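Local coordinates for protein QdtA (Thermoanaerobacterium thermosaccharolyticum, PDB 4ZU5) that belongs to the cupin clan as a WxcM-like protein, a largely beta-stranded fold that pairs into a dimer and is modelled here with thymidine bound, at residues I39-G49 / W96-E104. Residues are numbered along the deposited sequence; the frame is centred on the assembly and turned at random.
Sequences ITKVDKDITRG and WREMFDFTE
Arg48 and Met99 form a hydrogen-bonded antiparallel pair between strands 47-53 and 96-100: Arg48 N meets Met99 O at 2.9 Å, and Met99 N returns a bond to Arg48 O at 2.8 Å. Toward the turn from Asp43 to Ile46 the two segments separate, and waters link their backbones. One bridges Asp43 O and Ile46 O and accepts from Phe102 N; a second accepts from Asp101 N, 2.9 Å away, and also reaches Ile46 O. Two more bridge Val42 O to Phe102 O and to Thr103 O.

The apolar part centres on Phe102. Val42 lies over one face of its ring in a CH-pi contact, with CG2 3.8 Å from the centroid and only 11° off the normal. Arg48 turns CG between its backbone N and carbonyl carbon (chi1 48°), which brings CG to 3.9 Å from Phe102 CE1. Ile39 touches Phe102 through CG2 and the methyl of Met99 through CD1, joining the two sheets of the cupin beta-sandwich; its own sheet runs on into the second subunit. On the face opposite Arg48 and Met99, Thr47 OG1 packs against Phe100 CB.

The chemistry implies a directly bonded strand pair continued by a water-bridged turn, beside the apolar cluster of Ile39, Val42, Met99 and Phe102.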
ATOM      1  N   ILE A  39       8.719  -0.235   0.785  1.00 34.55           N
ATOM      2  CA  ILE A  39      10.096  -0.246   1.250  1.00 33.34           C
ATOM      3  C   ILE A  39      10.105  -0.115   2.761  1.00 34.74           C
ATOM      4  O   ILE A  39       9.459   0.763   3.342  1.00 29.82           O
ATOM      5  CB  ILE A  39      10.902   0.872   0.569  1.00 35.92           C
ATOM      6  CG1 ILE A  39      10.989   0.563  -0.925  1.00 38.49           C
ATOM      7  CG2 ILE A  39      12.305   0.969   1.149  1.00 36.21           C
ATOM      8  CD1 ILE A  39      11.204   1.766  -1.800  1.00 39.22           C
ATOM      9  N   THR A  40      10.784  -1.054   3.409  1.00 32.88           N
ATOM     10  CA  THR A  40      10.870  -1.086   4.857  1.00 33.09           C
ATOM     11  C   THR A  40      12.330  -1.412   5.265  1.00 33.64           C
ATOM     12  O   THR A  40      13.169  -1.786   4.449  1.00 33.53           O
ATOM     13  CB  THR A  40       9.980  -2.204   5.430  1.00 33.16           C
ATOM     14  OG1 THR A  40      10.403  -3.454   4.847  1.00 33.36           O
ATOM     15  CG2 THR A  40       8.496  -1.949   5.113  1.00 31.36           C
ATOM     16  N   LYS A  41      12.616  -1.143   6.530  1.00 36.30           N
ATOM     17  CA  LYS A  41      13.840  -1.576   7.191  1.00 39.36           C
ATOM     18  C   LYS A  41      15.058  -0.929   6.515  1.00 40.33           C
ATOM     19  O   LYS A  41      16.095  -1.557   6.358  1.00 36.80           O
ATOM     20  CB  LYS A  41      13.883  -3.124   7.295  1.00 38.63           C
ATOM     21  CG  LYS A  41      12.799  -3.673   8.214  1.00 41.34           C
ATOM     22  CD  LYS A  41      12.805  -5.190   8.421  1.00 45.24           C
ATOM     23  CE  LYS A  41      12.208  -5.931   7.220  1.00 51.17           C
ATOM     24  NZ  LYS A  41      10.831  -5.478   6.791  1.00 44.74           N
ATOM     25  N   VAL A  42      14.955   0.353   6.153  1.00 37.09           N
ATOM     26  CA  VAL A  42      16.083   1.041   5.514  1.00 36.94           C
ATOM     27  C   VAL A  42      16.964   1.675   6.576  1.00 39.02           C
ATOM     28  O   VAL A  42      16.472   2.408   7.455  1.00 39.64           O
ATOM     29  CB  VAL A  42      15.647   2.172   4.591  1.00 37.04           C
ATOM     30  CG1 VAL A  42      16.846   2.902   4.032  1.00 37.79           C
ATOM     31  CG2 VAL A  42      14.749   1.640   3.487  1.00 36.33           C
ATOM     32  N   ASP A  43      18.264   1.418   6.486  1.00 45.92           N
ATOM     33  CA  ASP A  43      19.192   1.993   7.470  1.00 51.27           C
ATOM     34  C   ASP A  43      19.250   3.509   7.350  1.00 49.27           C
ATOM     35  O   ASP A  43      19.128   4.081   6.254  1.00 45.15           O
ATOM     36  CB  ASP A  43      20.586   1.389   7.316  1.00 55.70           C
ATOM     37  CG  ASP A  43      20.649  -0.025   7.888  1.00 64.21           C
ATOM     38  OD1 ASP A  43      21.435  -0.854   7.383  1.00 65.79           O
ATOM     39  OD2 ASP A  43      19.875  -0.319   8.833  1.00 64.12           O
ATOM     40  N   LYS A  44      19.484   4.146   8.487  1.00 50.00           N
ATOM     41  CA  LYS A  44      19.282   5.581   8.601  1.00 52.21           C
ATOM     42  C   LYS A  44      20.235   6.400   7.740  1.00 51.08           C
ATOM     43  O   LYS A  44      19.997   7.594   7.550  1.00 52.58           O
ATOM     44  CB  LYS A  44      19.391   6.027  10.057  1.00 57.93           C
ATOM     45  CG  LYS A  44      20.823   6.153  10.548  1.00 60.57           C
ATOM     46  CD  LYS A  44      20.873   6.583  12.003  1.00 65.96           C
ATOM     47  CE  LYS A  44      22.318   6.805  12.428  1.00 69.50           C
ATOM     48  NZ  LYS A  44      22.358   7.803  13.522  1.00 69.95           N
ATOM     49  N   ASP A  45      21.281   5.758   7.224  1.00 51.21           N
ATOM     50  CA  ASP A  45      22.337   6.441   6.472  1.00 54.61           C
ATOM     51  C   ASP A  45      22.260   6.141   4.991  1.00 49.44           C
ATOM     52  O   ASP A  45      23.121   6.525   4.206  1.00 44.96           O
ATOM     53  CB  ASP A  45      23.724   6.103   7.045  1.00 59.18           C
ATOM     54  CG  ASP A  45      24.037   6.924   8.300  1.00 68.12           C
ATOM     55  OD1 ASP A  45      23.993   8.175   8.211  1.00 78.75           O
ATOM     56  OD2 ASP A  45      24.290   6.353   9.392  1.00 75.66           O
ATOM     57  N   ILE A  46      21.151   5.537   4.583  1.00 44.95           N
ATOM     58  CA  ILE A  46      21.025   5.068   3.221  1.00 40.86           C
ATOM     59  C   ILE A  46      20.240   6.085   2.391  1.00 40.77           C
ATOM     60  O   ILE A  46      19.359   6.783   2.922  1.00 40.60           O
ATOM     61  CB  ILE A  46      20.341   3.687   3.189  1.00 44.93           C
ATOM     62  CG1 ILE A  46      21.310   2.630   3.704  1.00 46.32           C
ATOM     63  CG2 ILE A  46      19.924   3.313   1.772  1.00 42.02           C
ATOM     64  CD1 ILE A  46      22.403   2.270   2.705  1.00 51.21           C
ATOM     65  N   THR A  47      20.683   6.188   1.140  1.00 36.83           N
ATOM     66  CA  THR A  47      19.979   6.831   0.048  1.00 40.81           C
ATOM     67  C   THR A  47      19.691   5.797  -1.000  1.00 42.81           C
ATOM     68  O   THR A  47      20.580   5.073  -1.422  1.00 47.89           O
ATOM     69  CB  THR A  47      20.832   7.920  -0.610  1.00 39.60           C
ATOM     70  OG1 THR A  47      21.153   8.861   0.407  1.00 39.80           O
ATOM     71  CG2 THR A  47      20.043   8.623  -1.729  1.00 39.77           C
ATOM     72  N   ARG A  48      18.436   5.686  -1.414  1.00 40.85           N
ATOM     73  CA  ARG A  48      18.129   4.759  -2.507  1.00 39.39           C
ATOM     74  C   ARG A  48      17.363   5.472  -3.589  1.00 38.36           C
ATOM     75  O   ARG A  48      17.186   6.694  -3.514  1.00 38.36           O
ATOM     76  CB  ARG A  48      17.355   3.528  -2.023  1.00 40.54           C
ATOM     77  CG  ARG A  48      16.171   3.826  -1.139  1.00 43.74           C
ATOM     78  CD  ARG A  48      15.531   2.533  -0.636  1.00 44.95           C
ATOM     79  NE  ARG A  48      15.134   1.701  -1.769  1.00 43.22           N
ATOM     80  CZ  ARG A  48      15.177   0.376  -1.800  1.00 40.38           C
ATOM     81  NH1 ARG A  48      14.843  -0.236  -2.908  1.00 38.54           N
ATOM     82  NH2 ARG A  48      15.530  -0.346  -0.742  1.00 42.74           N
ATOM     83  N   GLY A  49      16.890   4.720  -4.572  1.00 35.95           N
ATOM     84  CA  GLY A  49      16.229   5.317  -5.740  1.00 38.93           C
ATOM     85  C   GLY A  49      17.212   5.489  -6.892  1.00 38.50           C
ATOM     86  O   GLY A  49      17.656   4.523  -7.471  1.00 42.09           O
ATOM     87  N   TRP A  96      13.610  12.728 -11.846  1.00 31.55           N
ATOM     88  CA  TRP A  96      14.600  11.861 -11.205  1.00 32.10           C
ATOM     89  C   TRP A  96      14.342  11.898  -9.728  1.00 33.82           C
ATOM     90  O   TRP A  96      14.140  12.968  -9.123  1.00 35.30           O
ATOM     91  CB  TRP A  96      16.041  12.377 -11.518  1.00 36.01           C
ATOM     92  CG  TRP A  96      17.198  11.591 -10.933  1.00 32.68           C
ATOM     93  CD1 TRP A  96      17.796  11.815  -9.742  1.00 35.00           C
ATOM     94  CD2 TRP A  96      17.916  10.517 -11.531  1.00 32.66           C
ATOM     95  NE1 TRP A  96      18.829  10.921  -9.535  1.00 34.86           N
ATOM     96  CE2 TRP A  96      18.932  10.125 -10.627  1.00 32.58           C
ATOM     97  CE3 TRP A  96      17.772   9.799 -12.699  1.00 34.98           C
ATOM     98  CZ2 TRP A  96      19.795   9.062 -10.873  1.00 34.83           C
ATOM     99  CZ3 TRP A  96      18.669   8.787 -12.972  1.00 35.31           C
ATOM    100  CH2 TRP A  96      19.649   8.403 -12.032  1.00 35.58           C
ATOM    101  N   ARG A  97      14.434  10.747  -9.083  1.00 35.34           N
ATOM    102  CA  ARG A  97      14.296  10.791  -7.643  1.00 35.09           C
ATOM    103  C   ARG A  97      15.236   9.904  -6.864  1.00 31.52           C
ATOM    104  O   ARG A  97      15.714   8.885  -7.360  1.00 37.09           O
ATOM    105  CB  ARG A  97      12.853  10.575  -7.206  1.00 37.48           C
ATOM    106  CG  ARG A  97      12.451   9.142  -6.998  1.00 41.66           C
ATOM    107  CD  ARG A  97      12.667   8.370  -8.276  1.00 46.15           C
ATOM    108  NE  ARG A  97      12.000   8.932  -9.454  1.00 53.24           N
ATOM    109  CZ  ARG A  97      10.771   8.601  -9.842  1.00 53.67           C
ATOM    110  NH1 ARG A  97      10.066   7.750  -9.106  1.00 56.23           N
ATOM    111  NH2 ARG A  97      10.273   9.095 -10.970  1.00 47.55           N
ATOM    112  N   GLU A  98      15.492  10.369  -5.650  1.00 32.68           N
ATOM    113  CA  GLU A  98      16.250   9.655  -4.604  1.00 31.93           C
ATOM    114  C   GLU A  98      15.512   9.794  -3.280  1.00 34.94           C
ATOM    115  O   GLU A  98      14.779  10.756  -3.032  1.00 38.45           O
ATOM    116  CB  GLU A  98      17.652  10.277  -4.517  1.00 35.19           C
ATOM    117  CG  GLU A  98      18.423  10.195  -5.820  1.00 34.07           C
ATOM    118  CD  GLU A  98      19.600  11.141  -5.903  1.00 34.93           C
ATOM    119  OE1 GLU A  98      19.917  11.728  -4.861  1.00 39.69           O
ATOM    120  OE2 GLU A  98      20.165  11.261  -7.004  1.00 41.27           O
ATOM    121  N   MET A  99      15.673   8.811  -2.407  1.00 34.68           N
ATOM    122  CA  MET A  99      14.993   8.820  -1.148  1.00 35.81           C
ATOM    123  C   MET A  99      15.994   8.583  -0.017  1.00 32.59           C
ATOM    124  O   MET A  99      16.888   7.760  -0.157  1.00 37.87           O
ATOM    125  CB  MET A  99      13.958   7.695  -1.122  1.00 37.15           C
ATOM    126  CG  MET A  99      12.859   7.784  -2.176  1.00 38.63           C
ATOM    127  SD  MET A  99      13.252   6.899  -3.664  1.00 51.39           S
ATOM    128  CE  MET A  99      12.602   5.303  -3.183  1.00 50.77           C
ATOM    129  N   PHE A 100      15.819   9.281   1.087  1.00 38.21           N
ATOM    130  CA  PHE A 100      16.833   9.270   2.155  1.00 39.04           C
ATOM    131  C   PHE A 100      16.273   9.708   3.497  1.00 40.16           C
ATOM    132  O   PHE A 100      15.114  10.136   3.593  1.00 40.84           O
ATOM    133  CB  PHE A 100      18.049  10.097   1.691  1.00 41.35           C
ATOM    134  CG  PHE A 100      17.790  11.577   1.654  1.00 41.69           C
ATOM    135  CD1 PHE A 100      18.106  12.381   2.742  1.00 43.79           C
ATOM    136  CD2 PHE A 100      17.202  12.157   0.552  1.00 39.90           C
ATOM    137  CE1 PHE A 100      17.874  13.748   2.731  1.00 42.57           C
ATOM    138  CE2 PHE A 100      16.959  13.522   0.530  1.00 41.79           C
ATOM    139  CZ  PHE A 100      17.256  14.309   1.630  1.00 40.59           C
ATOM    140  N   ASP A 101      17.070   9.586   4.564  1.00 37.54           N
ATOM    141  CA  ASP A 101      16.579   9.848   5.899  1.00 36.09           C
ATOM    142  C   ASP A 101      15.321   9.067   6.242  1.00 33.46           C
ATOM    143  O   ASP A 101      14.359   9.617   6.783  1.00 38.78           O
ATOM    144  CB  ASP A 101      16.277  11.329   6.116  1.00 39.46           C
ATOM    145  CG  ASP A 101      17.564  12.191   6.333  1.00 42.07           C
ATOM    146  OD1 ASP A 101      18.700  11.707   6.205  1.00 40.76           O
ATOM    147  OD2 ASP A 101      17.382  13.400   6.500  1.00 42.04           O
ATOM    148  N   PHE A 102      15.321   7.785   5.897  1.00 34.69           N
ATOM    149  CA  PHE A 102      14.272   6.920   6.383  1.00 36.19           C
ATOM    150  C   PHE A 102      14.414   6.803   7.901  1.00 39.40           C
ATOM    151  O   PHE A 102      15.472   6.405   8.371  1.00 42.58           O
ATOM    152  CB  PHE A 102      14.464   5.541   5.761  1.00 32.53           C
ATOM    153  CG  PHE A 102      14.103   5.440   4.321  1.00 34.36           C
ATOM    154  CD1 PHE A 102      14.993   5.793   3.328  1.00 33.70           C
ATOM    155  CD2 PHE A 102      12.876   4.867   3.942  1.00 34.21           C
ATOM    156  CE1 PHE A 102      14.677   5.612   1.979  1.00 35.97           C
ATOM    157  CE2 PHE A 102      12.541   4.710   2.606  1.00 37.15           C
ATOM    158  CZ  PHE A 102      13.450   5.070   1.615  1.00 35.77           C
ATOM    159  N   THR A 103      13.387   7.164   8.656  1.00 41.00           N
ATOM    160  CA  THR A 103      13.388   6.921  10.087  1.00 40.68           C
ATOM    161  C   THR A 103      13.198   5.452  10.461  1.00 44.52           C
ATOM    162  O   THR A 103      12.897   4.593   9.613  1.00 43.96           O
ATOM    163  CB  THR A 103      12.345   7.772  10.806  1.00 44.33           C
ATOM    164  OG1 THR A 103      11.019   7.347  10.473  1.00 42.72           O
ATOM    165  CG2 THR A 103      12.519   9.230  10.467  1.00 42.90           C
ATOM    166  N   GLU A 104      13.447   5.149  11.734  1.00 47.93           N
ATOM    167  CA  GLU A 104      13.328   3.783  12.247  1.00 48.65           C
ATOM    168  C   GLU A 104      11.848   3.460  12.205  1.00 45.18           C
ATOM    169  O   GLU A 104      11.041   4.272  12.636  1.00 46.05           O
ATOM    170  CB  GLU A 104      13.848   3.692  13.696  1.00 55.06           C
ATOM    171  CG  GLU A 104      13.554   2.392  14.452  1.00 56.02           C
ATOM    172  CD  GLU A 104      14.349   1.212  13.925  1.00 55.47           C
ATOM    173  OE1 GLU A 104      15.336   1.365  13.185  1.00 56.70           O
ATOM    174  OE2 GLU A 104      14.003   0.082  14.283  1.00 65.51           O
TER
HETATM  175  O   HOH W   1      16.345   4.269   9.497  1.00 44.45           O
HETATM  176  O   HOH W   2      13.851   2.498   8.099  1.00 46.11           O
HETATM  177  O   HOH W   3      17.901   6.487   5.105  1.00 42.28           O
HETATM  178  O   HOH W   4      19.855   8.921   4.763  1.00 45.51           O